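Local structure of SWD1-like protein (Myceliophthora thermophila, 6E29) at residues 90-95 / 102-107; 83-88 / 112-117; 311-316 / 338-343. The protein probably serves, through its WD-repeat beta-propeller domain, as a Swd1-type (Cps50) scaffold subunit of the COMPASS histone H3 methyltransferase complex. One frame throughout, in Å; residues are numbered along the deposited sequence.

Interaction 1: 90-95 / 102-107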
ATOM      1  N   LYS B  90       3.956   6.744  14.117  1.00 41.92           N
ATOM      2  CA  LYS B  90       3.427   8.065  13.829  1.00 42.46           C
ATOM      3  C   LYS B  90       2.941   8.171  12.388  1.00 49.74           C
ATOM      4  O   LYS B  90       3.464   7.520  11.469  1.00 35.51           O
ATOM      5  CB  LYS B  90       4.496   9.135  14.090  1.00 46.23           C
ATOM      6  CG  LYS B  90       5.097   9.071  15.483  1.00 57.57           C
ATOM      7  CD  LYS B  90       6.322  10.016  15.639  1.00 61.46           C
ATOM      8  CE  LYS B  90       5.974  11.492  15.568  1.00 67.20           C
ATOM      9  NZ  LYS B  90       7.206  12.349  15.649  1.00 55.33           N
ATOM     10  N   VAL B  91       1.919   8.999  12.205  1.00 36.94           N
ATOM     11  CA  VAL B  91       1.422   9.412  10.893  1.00 35.61           C
ATOM     12  C   VAL B  91       1.378  10.943  10.875  1.00 42.46           C
ATOM     13  O   VAL B  91       0.867  11.566  11.825  1.00 41.16           O
ATOM     14  CB  VAL B  91       0.023   8.826  10.607  1.00 39.82           C
ATOM     15  CG1 VAL B  91      -0.530   9.364   9.313  1.00 33.50           C
ATOM     16  CG2 VAL B  91       0.073   7.304  10.525  1.00 32.71           C
ATOM     17  N   ILE B  92       1.894  11.546   9.800  1.00 40.80           N
ATOM     18  CA  ILE B  92       1.975  13.008   9.672  1.00 41.64           C
ATOM     19  C   ILE B  92       1.405  13.421   8.322  1.00 37.93           C
ATOM     20  O   ILE B  92       1.693  12.784   7.301  1.00 37.93           O
ATOM     21  CB  ILE B  92       3.432  13.510   9.813  1.00 42.79           C
ATOM     22  CG1 ILE B  92       3.969  13.255  11.229  1.00 56.24           C
ATOM     23  CG2 ILE B  92       3.562  14.988   9.402  1.00 41.76           C
ATOM     24  CD1 ILE B  92       5.467  13.623  11.375  1.00 46.73           C
ATOM     25  N   LEU B  93       0.617  14.490   8.315  1.00 39.52           N
ATOM     26  CA  LEU B  93       0.133  15.121   7.100  1.00 39.66           C
ATOM     27  C   LEU B  93       0.934  16.394   6.902  1.00 41.13           C
ATOM     28  O   LEU B  93       0.825  17.336   7.707  1.00 44.23           O
ATOM     29  CB  LEU B  93      -1.349  15.477   7.142  1.00 44.37           C
ATOM     30  CG  LEU B  93      -1.760  15.973   5.746  1.00 39.71           C
ATOM     31  CD1 LEU B  93      -1.615  14.875   4.766  1.00 37.04           C
ATOM     32  CD2 LEU B  93      -3.188  16.415   5.771  1.00 43.02           C
ATOM     33  N   TRP B  94       1.762  16.393   5.854  1.00 40.11           N
ATOM     34  CA  TRP B  94       2.595  17.523   5.470  1.00 41.69           C
ATOM     35  C   TRP B  94       1.825  18.427   4.517  1.00 46.24           C
ATOM     36  O   TRP B  94       1.122  17.947   3.618  1.00 49.73           O
ATOM     37  CB  TRP B  94       3.884  17.034   4.778  1.00 40.33           C
ATOM     38  CG  TRP B  94       4.690  16.135   5.624  1.00 39.75           C
ATOM     39  CD1 TRP B  94       4.663  14.770   5.633  1.00 37.96           C
ATOM     40  CD2 TRP B  94       5.631  16.526   6.628  1.00 41.57           C
ATOM     41  NE1 TRP B  94       5.544  14.280   6.574  1.00 42.04           N
ATOM     42  CE2 TRP B  94       6.156  15.341   7.197  1.00 44.31           C
ATOM     43  CE3 TRP B  94       6.117  17.769   7.079  1.00 50.03           C
ATOM     44  CZ2 TRP B  94       7.132  15.359   8.203  1.00 43.62           C
ATOM     45  CZ3 TRP B  94       7.078  17.785   8.087  1.00 45.64           C
ATOM     46  CH2 TRP B  94       7.572  16.590   8.640  1.00 44.53           C
ATOM     47  N   ASP B  95       1.981  19.726   4.699  1.00 46.87           N
ATOM     48  CA  ASP B  95       1.558  20.720   3.723  1.00 47.66           C
ATOM     49  C   ASP B  95       2.801  21.099   2.899  1.00 54.77           C
ATOM     50  O   ASP B  95       3.744  21.721   3.412  1.00 48.09           O
ATOM     51  CB  ASP B  95       0.936  21.915   4.450  1.00 61.99           C
ATOM     52  CG  ASP B  95       0.393  22.990   3.513  1.00 60.14           C
ATOM     53  OD1 ASP B  95       0.576  22.896   2.277  1.00 55.11           O
ATOM     54  OD2 ASP B  95      -0.221  23.945   4.046  1.00 64.14           O
ATOM     55  N   TYR B 102       1.258  19.722   8.976  1.00 49.21           N
ATOM     56  CA  TYR B 102      -0.107  20.240   9.032  1.00 50.40           C
ATOM     57  C   TYR B 102      -0.978  19.485  10.031  1.00 60.72           C
ATOM     58  O   TYR B 102      -1.800  20.104  10.723  1.00 52.39           O
ATOM     59  CB  TYR B 102      -0.695  20.192   7.628  1.00 51.81           C
ATOM     60  CG  TYR B 102      -2.119  20.595   7.464  1.00 51.06           C
ATOM     61  CD1 TYR B 102      -2.561  21.870   7.820  1.00 60.08           C
ATOM     62  CD2 TYR B 102      -3.038  19.693   6.943  1.00 50.98           C
ATOM     63  CE1 TYR B 102      -3.875  22.237   7.647  1.00 59.06           C
ATOM     64  CE2 TYR B 102      -4.351  20.043   6.776  1.00 54.33           C
ATOM     65  CZ  TYR B 102      -4.769  21.320   7.126  1.00 52.14           C
ATOM     66  OH  TYR B 102      -6.102  21.653   6.954  1.00 68.31           O
ATOM     67  N   ARG B 103      -0.816  18.158  10.110  1.00 49.05           N
ATOM     68  CA  ARG B 103      -1.482  17.306  11.101  1.00 54.32           C
ATOM     69  C   ARG B 103      -0.536  16.188  11.513  1.00 46.47           C
ATOM     70  O   ARG B 103       0.331  15.768  10.737  1.00 49.76           O
ATOM     71  CB  ARG B 103      -2.769  16.642  10.586  1.00 46.31           C
ATOM     72  CG  ARG B 103      -3.880  17.590  10.164  1.00 53.95           C
ATOM     73  CD  ARG B 103      -4.617  18.129  11.356  1.00 60.57           C
ATOM     74  NE  ARG B 103      -5.649  19.100  10.997  1.00 55.68           N
ATOM     75  CZ  ARG B 103      -5.441  20.422  10.917  1.00 74.92           C
ATOM     76  NH1 ARG B 103      -4.226  20.929  11.132  1.00 61.59           N
ATOM     77  NH2 ARG B 103      -6.437  21.252  10.610  1.00 58.34           N
ATOM     78  N   GLU B 104      -0.738  15.669  12.720  1.00 55.21           N
ATOM     79  CA  GLU B 104       0.133  14.620  13.241  1.00 46.89           C
ATOM     80  C   GLU B 104      -0.631  13.709  14.197  1.00 56.04           C
ATOM     81  O   GLU B 104      -1.237  14.191  15.157  1.00 47.93           O
ATOM     82  CB  GLU B 104       1.302  15.270  13.969  1.00 47.92           C
ATOM     83  CG  GLU B 104       2.313  14.296  14.471  1.00 48.73           C
ATOM     84  CD  GLU B 104       3.539  15.017  15.022  1.00 61.96           C
ATOM     85  OE1 GLU B 104       4.515  14.328  15.376  1.00 76.91           O
ATOM     86  OE2 GLU B 104       3.522  16.268  15.113  1.00 78.84           O
ATOM     87  N   VAL B 105      -0.553  12.395  13.979  1.00 43.52           N
ATOM     88  CA  VAL B 105      -1.311  11.414  14.755  1.00 53.90           C
ATOM     89  C   VAL B 105      -0.360  10.311  15.211  1.00 47.75           C
ATOM     90  O   VAL B 105       0.326   9.698  14.382  1.00 51.14           O
ATOM     91  CB  VAL B 105      -2.476  10.826  13.936  1.00 47.90           C
ATOM     92  CG1 VAL B 105      -3.330   9.842  14.801  1.00 41.62           C
ATOM     93  CG2 VAL B 105      -3.335  11.948  13.335  1.00 42.17           C
ATOM     94  N   ARG B 106      -0.309  10.074  16.528  1.00 44.32           N
ATOM     95  CA  ARG B 106       0.550   9.052  17.122  1.00 46.80           C
ATOM     96  C   ARG B 106      -0.272   7.860  17.606  1.00 56.91           C
ATOM     97  O   ARG B 106      -1.248   8.026  18.348  1.00 50.94           O
ATOM     98  CB  ARG B 106       1.374   9.639  18.273  1.00 47.04           C
ATOM     99  CG  ARG B 106       2.083  10.925  17.847  1.00 53.73           C
ATOM    100  CD  ARG B 106       2.885  11.541  18.989  1.00 76.55           C
ATOM    101  NE  ARG B 106       2.405  12.890  19.310  1.00 81.26           N
ATOM    102  CZ  ARG B 106       2.717  13.971  18.604  1.00 81.75           C
ATOM    103  NH1 ARG B 106       3.509  13.844  17.562  1.00 70.72           N
ATOM    104  NH2 ARG B 106       2.250  15.176  18.948  1.00 75.02           N
ATOM    105  N   PHE B 107       0.137   6.663  17.207  1.00 41.62           N
ATOM    106  CA  PHE B 107      -0.561   5.442  17.589  1.00 44.40           C
ATOM    107  C   PHE B 107       0.231   4.728  18.683  1.00 47.93           C
ATOM    108  O   PHE B 107       1.195   5.260  19.224  1.00 46.02           O
ATOM    109  CB  PHE B 107      -0.787   4.547  16.366  1.00 46.89           C
ATOM    110  CG  PHE B 107      -1.704   5.149  15.336  1.00 47.49           C
ATOM    111  CD1 PHE B 107      -1.186   5.854  14.255  1.00 59.30           C
ATOM    112  CD2 PHE B 107      -3.089   5.051  15.474  1.00 42.01           C
ATOM    113  CE1 PHE B 107      -2.023   6.443  13.312  1.00 50.34           C
ATOM    114  CE2 PHE B 107      -3.940   5.632  14.532  1.00 46.15           C
ATOM    115  CZ  PHE B 107      -3.392   6.333  13.434  1.00 41.31           C
TER
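Leu-93 O is gripped twice: Tyr-102 N comes to it almost head-on at 2.7 Å, though its N-H is bent at 131°, while Arg-103 N uses an in-plane lone pair of Leu-93 O at 3.0 Å. Two residues facing one make a classic beta bulge. Val-91 and Val-105, a hydrogen-bonded pair further along, are joined by two straight bonds, Val-105 N to Val-91 O measuring 2.7 Å. With its CG anti to the backbone N (chi1 -173°), Leu-93 lies alongside Tyr-102, its CD2 at the ring edge 3.5 Å from Tyr-102 CD2. Val-91 CG2 likewise meets the edge of the Phe-107 ring, 3.6 Å from CE1. On the other face, extended Glu-104 runs beside Ile-92 (CG to CG1 3.8 Å) and ends in a salt bridge, its OE1 3.4 Å from Lys-90 NZ; Arg-101 makes a second salt bridge to this oxygen, and Lys-90 NZ also hydrogen-bonds Gly-65 O. With an alanine in place of Glu-104, Lys-90 and Arg-101 would probably lose a shared counter-charge, and Ile-92 CG1 its contact with the glutamate CG. Strands 90-95 and 102-106 run antiparallel as the outer hairpin of a four-stranded WD-repeat propeller blade.

Interaction 2: 83-88 / 112-117; sequences LSACQG and YGAELH
Leu-83 meets Leu-116 and Ala-114 in the close-packed half of this contact. Its CB lies 3.8 Å from Leu-116 CG, and its CD2 comes equally near Ala-114 CB, at 3.8 Å. The two leucines are set at a slant to one another: Leu-83 carries CG anti to its backbone N (chi1 -172°), which sends CD2 over strand 113-117, between Ala-114 CB and Leu-116 CD2, the latter 4.0 Å from Leu-83 CD2. Leu-116 starts off to one side but swings its branched end back onto Leu-83. Phe-124 touches both Leu-83 and Ala-114 and extends the apolar layer into the next strand. The strands here belong to two neighbouring blades of the propeller, 81-86 second in its blade and 111-117 first in the following one, so apolar side chains join them as one sheet packs on the next. The axes of 83-86 and 113-117 approach to 6.5 Å, too far apart for direct backbone pairing. Ser-72 and Ser-74, on the strand beside 81-86, bond instead through their hydroxyls to the backbone N atoms of Ala-114 and Leu-116. Between the two backbones, beside the leucine packing, a water donates to Leu-83 O at 2.8 Å and to Ala-114 O at 2.8 Å, giving both carbonyls a partner. Toward Ala-85 the fit slackens: Ala-85 CB stands 4.3 Å from Ala-114 CB, and two methyl groups are all that meet. Ser-84 turns its side chain away, its OG bonded to His-66 and Trp-94, consistent with the His, Ser and Trp members of the Asp-His-Ser/Thr-Trp network of WD40 repeats.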
ATOM      1  N   LEU B  83       0.896  12.315   3.129  1.00 31.61           N
ATOM      2  CA  LEU B  83       0.736  11.613   4.381  1.00 31.60           C
ATOM      3  C   LEU B  83       1.850  10.573   4.493  1.00 38.99           C
ATOM      4  O   LEU B  83       2.015   9.740   3.603  1.00 34.86           O
ATOM      5  CB  LEU B  83      -0.634  10.954   4.403  1.00 30.79           C
ATOM      6  CG  LEU B  83      -1.036  10.341   5.724  1.00 33.89           C
ATOM      7  CD1 LEU B  83      -1.513  11.424   6.663  1.00 33.49           C
ATOM      8  CD2 LEU B  83      -2.152   9.301   5.443  1.00 33.93           C
ATOM      9  N   SER B  84       2.639  10.658   5.545  1.00 31.81           N
ATOM     10  CA  SER B  84       3.736   9.717   5.760  1.00 37.38           C
ATOM     11  C   SER B  84       3.539   8.941   7.060  1.00 33.23           C
ATOM     12  O   SER B  84       3.022   9.468   8.051  1.00 32.75           O
ATOM     13  CB  SER B  84       5.101  10.452   5.784  1.00 32.02           C
ATOM     14  OG  SER B  84       5.104  11.529   6.756  1.00 34.68           O
ATOM     15  N   ALA B  85       3.996   7.700   7.077  1.00 29.88           N
ATOM     16  CA  ALA B  85       3.849   6.870   8.260  1.00 30.53           C
ATOM     17  C   ALA B  85       5.177   6.192   8.550  1.00 33.09           C
ATOM     18  O   ALA B  85       5.964   5.985   7.633  1.00 36.50           O
ATOM     19  CB  ALA B  85       2.762   5.810   8.041  1.00 28.68           C
ATOM     20  N   CYS B  86       5.427   5.815   9.810  1.00 33.58           N
ATOM     21  CA  CYS B  86       6.719   5.225  10.142  1.00 40.91           C
ATOM     22  C   CYS B  86       6.559   4.048  11.088  1.00 43.66           C
ATOM     23  O   CYS B  86       5.496   3.818  11.657  1.00 33.74           O
ATOM     24  CB  CYS B  86       7.677   6.260  10.766  1.00 42.08           C
ATOM     25  SG  CYS B  86       7.243   6.828  12.411  1.00 40.44           S
ATOM     26  N   GLN B  87       7.659   3.317  11.281  1.00 38.68           N
ATOM     27  CA  GLN B  87       7.693   2.261  12.282  1.00 46.20           C
ATOM     28  C   GLN B  87       7.691   2.805  13.693  1.00 50.19           C
ATOM     29  O   GLN B  87       7.492   2.026  14.633  1.00 48.95           O
ATOM     30  CB  GLN B  87       8.929   1.385  12.096  1.00 40.44           C
ATOM     31  CG  GLN B  87       8.869   0.509  10.877  1.00 43.85           C
ATOM     32  CD  GLN B  87      10.171  -0.216  10.594  1.00 59.93           C
ATOM     33  OE1 GLN B  87      11.218   0.075  11.197  1.00 60.45           O
ATOM     34  NE2 GLN B  87      10.118  -1.174   9.668  1.00 58.21           N
ATOM     35  N   GLY B  88       7.945   4.102  13.857  1.00 49.32           N
ATOM     36  CA  GLY B  88       7.950   4.715  15.169  1.00 52.76           C
ATOM     37  C   GLY B  88       6.580   5.174  15.616  1.00 50.76           C
ATOM     38  O   GLY B  88       6.492   6.079  16.453  1.00 54.10           O
ATOM     39  N   TYR B 112       1.879  -0.194   9.584  1.00 28.39           N
ATOM     40  CA  TYR B 112       2.145  -0.884   8.316  1.00 31.43           C
ATOM     41  C   TYR B 112       2.009   0.082   7.132  1.00 37.62           C
ATOM     42  O   TYR B 112       2.771   0.031   6.168  1.00 29.07           O
ATOM     43  CB  TYR B 112       1.154  -2.030   8.119  1.00 22.89           C
ATOM     44  CG  TYR B 112       1.347  -3.305   8.919  1.00 26.49           C
ATOM     45  CD1 TYR B 112       2.521  -4.069   8.804  1.00 32.35           C
ATOM     46  CD2 TYR B 112       0.283  -3.814   9.694  1.00 27.63           C
ATOM     47  CE1 TYR B 112       2.654  -5.272   9.480  1.00 37.42           C
ATOM     48  CE2 TYR B 112       0.413  -5.001  10.382  1.00 34.58           C
ATOM     49  CZ  TYR B 112       1.590  -5.734  10.254  1.00 31.09           C
ATOM     50  OH  TYR B 112       1.737  -6.908  10.935  1.00 35.02           O
ATOM     51  N   GLY B 113       0.995   0.931   7.164  1.00 26.32           N
ATOM     52  CA  GLY B 113       0.792   1.891   6.111  1.00 33.99           C
ATOM     53  C   GLY B 113      -0.455   2.698   6.382  1.00 29.80           C
ATOM     54  O   GLY B 113      -1.385   2.276   7.098  1.00 28.96           O
ATOM     55  N   ALA B 114      -0.470   3.910   5.865  1.00 25.55           N
ATOM     56  CA  ALA B 114      -1.629   4.792   6.012  1.00 32.96           C
ATOM     57  C   ALA B 114      -1.968   5.413   4.659  1.00 24.62           C
ATOM     58  O   ALA B 114      -1.069   5.809   3.909  1.00 28.34           O
ATOM     59  CB  ALA B 114      -1.392   5.906   7.073  1.00 32.82           C
ATOM     60  N   GLU B 115      -3.269   5.465   4.337  1.00 29.12           N
ATOM     61  CA  GLU B 115      -3.733   5.931   3.035  1.00 25.99           C
ATOM     62  C   GLU B 115      -4.691   7.087   3.219  1.00 38.21           C
ATOM     63  O   GLU B 115      -5.580   7.022   4.075  1.00 32.92           O
ATOM     64  CB  GLU B 115      -4.460   4.859   2.250  1.00 30.33           C
ATOM     65  CG  GLU B 115      -3.526   3.820   1.647  1.00 34.78           C
ATOM     66  CD  GLU B 115      -2.899   4.319   0.362  1.00 48.44           C
ATOM     67  OE1 GLU B 115      -3.663   4.627  -0.573  1.00 46.37           O
ATOM     68  OE2 GLU B 115      -1.648   4.437   0.297  1.00 43.60           O
ATOM     69  N   LEU B 116      -4.540   8.114   2.393  1.00 27.74           N
ATOM     70  CA  LEU B 116      -5.482   9.249   2.431  1.00 28.30           C
ATOM     71  C   LEU B 116      -6.782   8.913   1.706  1.00 34.29           C
ATOM     72  O   LEU B 116      -6.807   8.182   0.713  1.00 32.57           O
ATOM     73  CB  LEU B 116      -4.849  10.486   1.792  1.00 37.04           C
ATOM     74  CG  LEU B 116      -3.953  11.351   2.661  1.00 40.46           C
ATOM     75  CD1 LEU B 116      -3.360  12.510   1.783  1.00 44.66           C
ATOM     76  CD2 LEU B 116      -4.711  11.934   3.868  1.00 35.58           C
ATOM     77  N   HIS B 117      -7.892   9.412   2.247  1.00 36.38           N
ATOM     78  CA  HIS B 117      -9.159   9.303   1.532  1.00 33.03           C
ATOM     79  C   HIS B 117      -8.988   9.929   0.145  1.00 39.22           C
ATOM     80  O   HIS B 117      -8.448  11.039   0.045  1.00 43.60           O
ATOM     81  CB  HIS B 117     -10.264  10.021   2.319  1.00 36.69           C
ATOM     82  CG  HIS B 117     -11.640   9.794   1.779  1.00 43.02           C
ATOM     83  ND1 HIS B 117     -12.073  10.367   0.598  1.00 45.24           N
ATOM     84  CD2 HIS B 117     -12.697   9.107   2.280  1.00 43.39           C
ATOM     85  CE1 HIS B 117     -13.331  10.023   0.384  1.00 49.17           C
ATOM     86  NE2 HIS B 117     -13.736   9.258   1.390  1.00 48.36           N
TER
HETATM   87  O   HOH W   1       1.216   7.239   4.465  1.00 30.77           O

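Interaction 3: 311-316 / 338-343; sequences EGPKEE and RINIWS
Trp-342 presents the edge of its indole to Gly-312, with CZ2 3.7 Å from Gly-312 CA and that carbon near the ring plane. Its CG stands anti to the carbonyl carbon (chi1 -79°), which sets this edge toward the loop. Pro-313 approaches the same corner obliquely, its CD 4.0 Å from Trp-342 CZ2. The fit admits little else: a CB on Gly-312 would sit 2.3 Å from Trp-342 CZ2, and the backbone there, with phi at 46°, also suits a residue without a side chain. The Pro-313 ring also runs past the Asn-340 side chain, the two pointing opposite ways, with CG 4.0 Å from Asn-340 ND2, while Asn-340 OD1 is taken by Thr-22 OG1. Arg-338, just before strand 339-343, and Asn-340 and Trp-342 on it, every second residue, turn toward the loop that leads from strand 306-310 of one blade to strand 317-322 of the next. In this last blade strand 19-23, from the start of the chain, lies beside strand 339-343 and closes the ring, as is common in WD propellers. At the far end Glu-315 OE2 stands 4.3 Å from Arg-338 NH2, well out of the guanidinium plane; no N-H points at it, and any attraction is probably electrostatic and weak. Thr-336 OG1 and Glu-335 N hold the carboxylate. Glu-17 OE2 receives both Trp-342 NE1 and Gly-312 N, tying the indole and the loop to one carboxylate. The two segments touch mainly through apolar groups, so their polar fixing rests largely on shared neighbours such as Glu-17.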
ATOM      1  N   GLU B 311      17.511  -7.167 -14.423  1.00 37.52           N
ATOM      2  CA  GLU B 311      18.600  -7.422 -13.481  1.00 52.22           C
ATOM      3  C   GLU B 311      19.190  -6.141 -12.889  1.00 59.28           C
ATOM      4  O   GLU B 311      19.604  -6.138 -11.725  1.00 48.89           O
ATOM      5  CB  GLU B 311      19.688  -8.245 -14.170  1.00 51.68           C
ATOM      6  CG  GLU B 311      19.110  -9.571 -14.713  1.00 52.25           C
ATOM      7  CD  GLU B 311      20.097 -10.735 -14.672  1.00 52.86           C
ATOM      8  OE1 GLU B 311      20.316 -11.381 -15.721  1.00 58.27           O
ATOM      9  OE2 GLU B 311      20.660 -11.008 -13.594  1.00 65.67           O
ATOM     10  N   GLY B 312      19.194  -5.038 -13.641  1.00 43.97           N
ATOM     11  CA  GLY B 312      19.685  -3.774 -13.141  1.00 42.26           C
ATOM     12  C   GLY B 312      20.997  -3.960 -12.427  1.00 38.73           C
ATOM     13  O   GLY B 312      21.881  -4.658 -12.919  1.00 41.97           O
ATOM     14  N   PRO B 313      21.112  -3.432 -11.213  1.00 55.39           N
ATOM     15  CA  PRO B 313      22.343  -3.642 -10.446  1.00 61.48           C
ATOM     16  C   PRO B 313      22.422  -4.995  -9.745  1.00 54.41           C
ATOM     17  O   PRO B 313      21.617  -5.912  -9.946  1.00 54.30           O
ATOM     18  CB  PRO B 313      22.320  -2.486  -9.440  1.00 59.65           C
ATOM     19  CG  PRO B 313      20.893  -2.200  -9.231  1.00 56.13           C
ATOM     20  CD  PRO B 313      20.208  -2.465 -10.559  1.00 46.57           C
ATOM     21  N   LYS B 314      23.430  -5.159  -8.916  1.00 72.60           N
ATOM     22  CA  LYS B 314      23.476  -6.444  -8.250  1.00 91.17           C
ATOM     23  C   LYS B 314      22.924  -6.326  -6.841  1.00 64.70           C
ATOM     24  O   LYS B 314      23.597  -6.738  -5.892  1.00 80.49           O
ATOM     25  CB  LYS B 314      24.908  -7.007  -8.249  1.00 90.18           C
ATOM     26  CG  LYS B 314      26.017  -6.040  -7.820  1.00 86.70           C
ATOM     27  CD  LYS B 314      27.367  -6.766  -7.597  1.00 81.60           C
ATOM     28  CE  LYS B 314      28.540  -5.852  -7.967  1.00 97.34           C
ATOM     29  NZ  LYS B 314      28.565  -5.513  -9.434  1.00 96.47           N
ATOM     30  N   GLU B 315      21.714  -5.782  -6.654  1.00 58.58           N
ATOM     31  CA  GLU B 315      21.236  -5.820  -5.284  1.00 47.84           C
ATOM     32  C   GLU B 315      19.759  -6.158  -5.200  1.00 35.43           C
ATOM     33  O   GLU B 315      18.966  -5.906  -6.118  1.00 38.11           O
ATOM     34  CB  GLU B 315      21.546  -4.520  -4.512  1.00 56.96           C
ATOM     35  CG  GLU B 315      20.650  -3.352  -4.778  1.00 40.47           C
ATOM     36  CD  GLU B 315      20.997  -2.144  -3.922  1.00 55.68           C
ATOM     37  OE1 GLU B 315      20.896  -2.200  -2.674  1.00 42.48           O
ATOM     38  OE2 GLU B 315      21.429  -1.135  -4.524  1.00 51.17           O
ATOM     39  N   GLU B 316      19.419  -6.757  -4.068  1.00 34.31           N
ATOM     40  CA  GLU B 316      18.019  -7.009  -3.761  1.00 32.14           C
ATOM     41  C   GLU B 316      17.226  -5.697  -3.742  1.00 29.80           C
ATOM     42  O   GLU B 316      17.666  -4.697  -3.171  1.00 39.04           O
ATOM     43  CB  GLU B 316      17.915  -7.714  -2.400  1.00 42.52           C
ATOM     44  CG  GLU B 316      16.550  -8.368  -2.179  1.00 49.62           C
ATOM     45  CD  GLU B 316      16.453  -9.183  -0.890  1.00 55.44           C
ATOM     46  OE1 GLU B 316      15.302  -9.429  -0.408  1.00 35.48           O
ATOM     47  OE2 GLU B 316      17.532  -9.574  -0.363  1.00 48.07           O
ATOM     48  N   ARG B 338      19.641   3.149  -2.666  1.00 33.24           N
ATOM     49  CA  ARG B 338      19.523   3.989  -3.843  1.00 34.26           C
ATOM     50  C   ARG B 338      18.175   3.800  -4.519  1.00 34.22           C
ATOM     51  O   ARG B 338      17.603   2.710  -4.497  1.00 35.83           O
ATOM     52  CB  ARG B 338      20.607   3.641  -4.846  1.00 32.40           C
ATOM     53  CG  ARG B 338      21.952   4.036  -4.327  1.00 35.44           C
ATOM     54  CD  ARG B 338      22.958   4.088  -5.415  1.00 57.54           C
ATOM     55  NE  ARG B 338      23.467   2.777  -5.774  1.00 47.49           N
ATOM     56  CZ  ARG B 338      24.572   2.250  -5.261  1.00 67.41           C
ATOM     57  NH1 ARG B 338      25.257   2.907  -4.323  1.00 55.74           N
ATOM     58  NH2 ARG B 338      24.984   1.060  -5.672  1.00 70.98           N
ATOM     59  N   ILE B 339      17.740   4.824  -5.264  1.00 29.55           N
ATOM     60  CA  ILE B 339      16.548   4.680  -6.085  1.00 25.92           C
ATOM     61  C   ILE B 339      16.992   4.608  -7.533  1.00 29.87           C
ATOM     62  O   ILE B 339      17.578   5.566  -8.059  1.00 29.94           O
ATOM     63  CB  ILE B 339      15.547   5.834  -5.902  1.00 31.58           C
ATOM     64  CG1 ILE B 339      15.114   5.947  -4.442  1.00 43.58           C
ATOM     65  CG2 ILE B 339      14.339   5.577  -6.818  1.00 27.08           C
ATOM     66  CD1 ILE B 339      14.576   7.340  -4.078  1.00 35.30           C
ATOM     67  N   ASN B 340      16.699   3.485  -8.183  1.00 28.34           N
ATOM     68  CA  ASN B 340      16.936   3.343  -9.612  1.00 27.80           C
ATOM     69  C   ASN B 340      15.632   3.466 -10.382  1.00 27.52           C
ATOM     70  O   ASN B 340      14.609   2.918  -9.964  1.00 28.11           O
ATOM     71  CB  ASN B 340      17.581   1.999  -9.926  1.00 36.44           C
ATOM     72  CG  ASN B 340      19.031   1.980  -9.569  1.00 42.57           C
ATOM     73  OD1 ASN B 340      19.867   2.472 -10.332  1.00 35.09           O
ATOM     74  ND2 ASN B 340      19.354   1.437  -8.393  1.00 39.39           N
ATOM     75  N   ILE B 341      15.685   4.129 -11.533  1.00 25.42           N
ATOM     76  CA  ILE B 341      14.499   4.314 -12.380  1.00 24.82           C
ATOM     77  C   ILE B 341      14.787   3.727 -13.745  1.00 26.29           C
ATOM     78  O   ILE B 341      15.737   4.163 -14.443  1.00 26.42           O
ATOM     79  CB  ILE B 341      14.095   5.787 -12.511  1.00 27.50           C
ATOM     80  CG1 ILE B 341      13.773   6.385 -11.142  1.00 30.03           C
ATOM     81  CG2 ILE B 341      12.902   5.888 -13.430  1.00 22.78           C
ATOM     82  CD1 ILE B 341      13.588   7.900 -11.235  1.00 26.89           C
ATOM     83  N   TRP B 342      14.039   2.685 -14.090  1.00 22.94           N
ATOM     84  CA  TRP B 342      14.121   2.032 -15.387  1.00 24.32           C
ATOM     85  C   TRP B 342      13.154   2.661 -16.364  1.00 41.12           C
ATOM     86  O   TRP B 342      12.007   2.928 -16.011  1.00 27.48           O
ATOM     87  CB  TRP B 342      13.704   0.551 -15.307  1.00 24.08           C
ATOM     88  CG  TRP B 342      14.702  -0.376 -14.790  1.00 32.52           C
ATOM     89  CD1 TRP B 342      15.494  -1.233 -15.519  1.00 33.96           C
ATOM     90  CD2 TRP B 342      15.022  -0.605 -13.417  1.00 29.28           C
ATOM     91  NE1 TRP B 342      16.279  -1.977 -14.678  1.00 29.59           N
ATOM     92  CE2 TRP B 342      16.024  -1.612 -13.385  1.00 34.95           C
ATOM     93  CE3 TRP B 342      14.579  -0.055 -12.214  1.00 29.74           C
ATOM     94  CZ2 TRP B 342      16.586  -2.062 -12.205  1.00 41.67           C
ATOM     95  CZ3 TRP B 342      15.126  -0.506 -11.051  1.00 33.97           C
ATOM     96  CH2 TRP B 342      16.111  -1.516 -11.044  1.00 34.65           C
ATOM     97  N   SER B 343      13.577   2.773 -17.612  1.00 25.53           N
ATOM     98  CA  SER B 343      12.682   3.048 -18.737  0.52 33.00           C
ATOM     99  C   SER B 343      12.273   1.707 -19.346  1.00 37.09           C
ATOM    100  O   SER B 343      13.099   1.017 -19.934  1.00 35.16           O
ATOM    101  CB  SER B 343      13.371   3.934 -19.771  0.52 32.98           C
ATOM    102  OG  SER B 343      13.194   5.285 -19.427  0.52 42.50           O
TER

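Overall arrangement
Interactions 1 and 2 share a blade, interaction 2 reaching on to the following one. Strands 81-86 and 90-95 are neighbours in one sheet, the centres of the two interactions lie 9 Å apart, and Ile-92 O to Ser-84 N links them at 2.9 Å. Along the chain, interaction 1 is nested within the loop that interaction 2 closes. Interaction 2 is buried near the middle of the propeller and relies on methyl packing with one bridging water; interaction 1, further out, combines strand pairing with charged side chains on one face. Interaction 3 is partly buried in the blade where the ring closes, its centre about 25 Å from that of interaction 2, and joins a loop to a strand without backbone pairing.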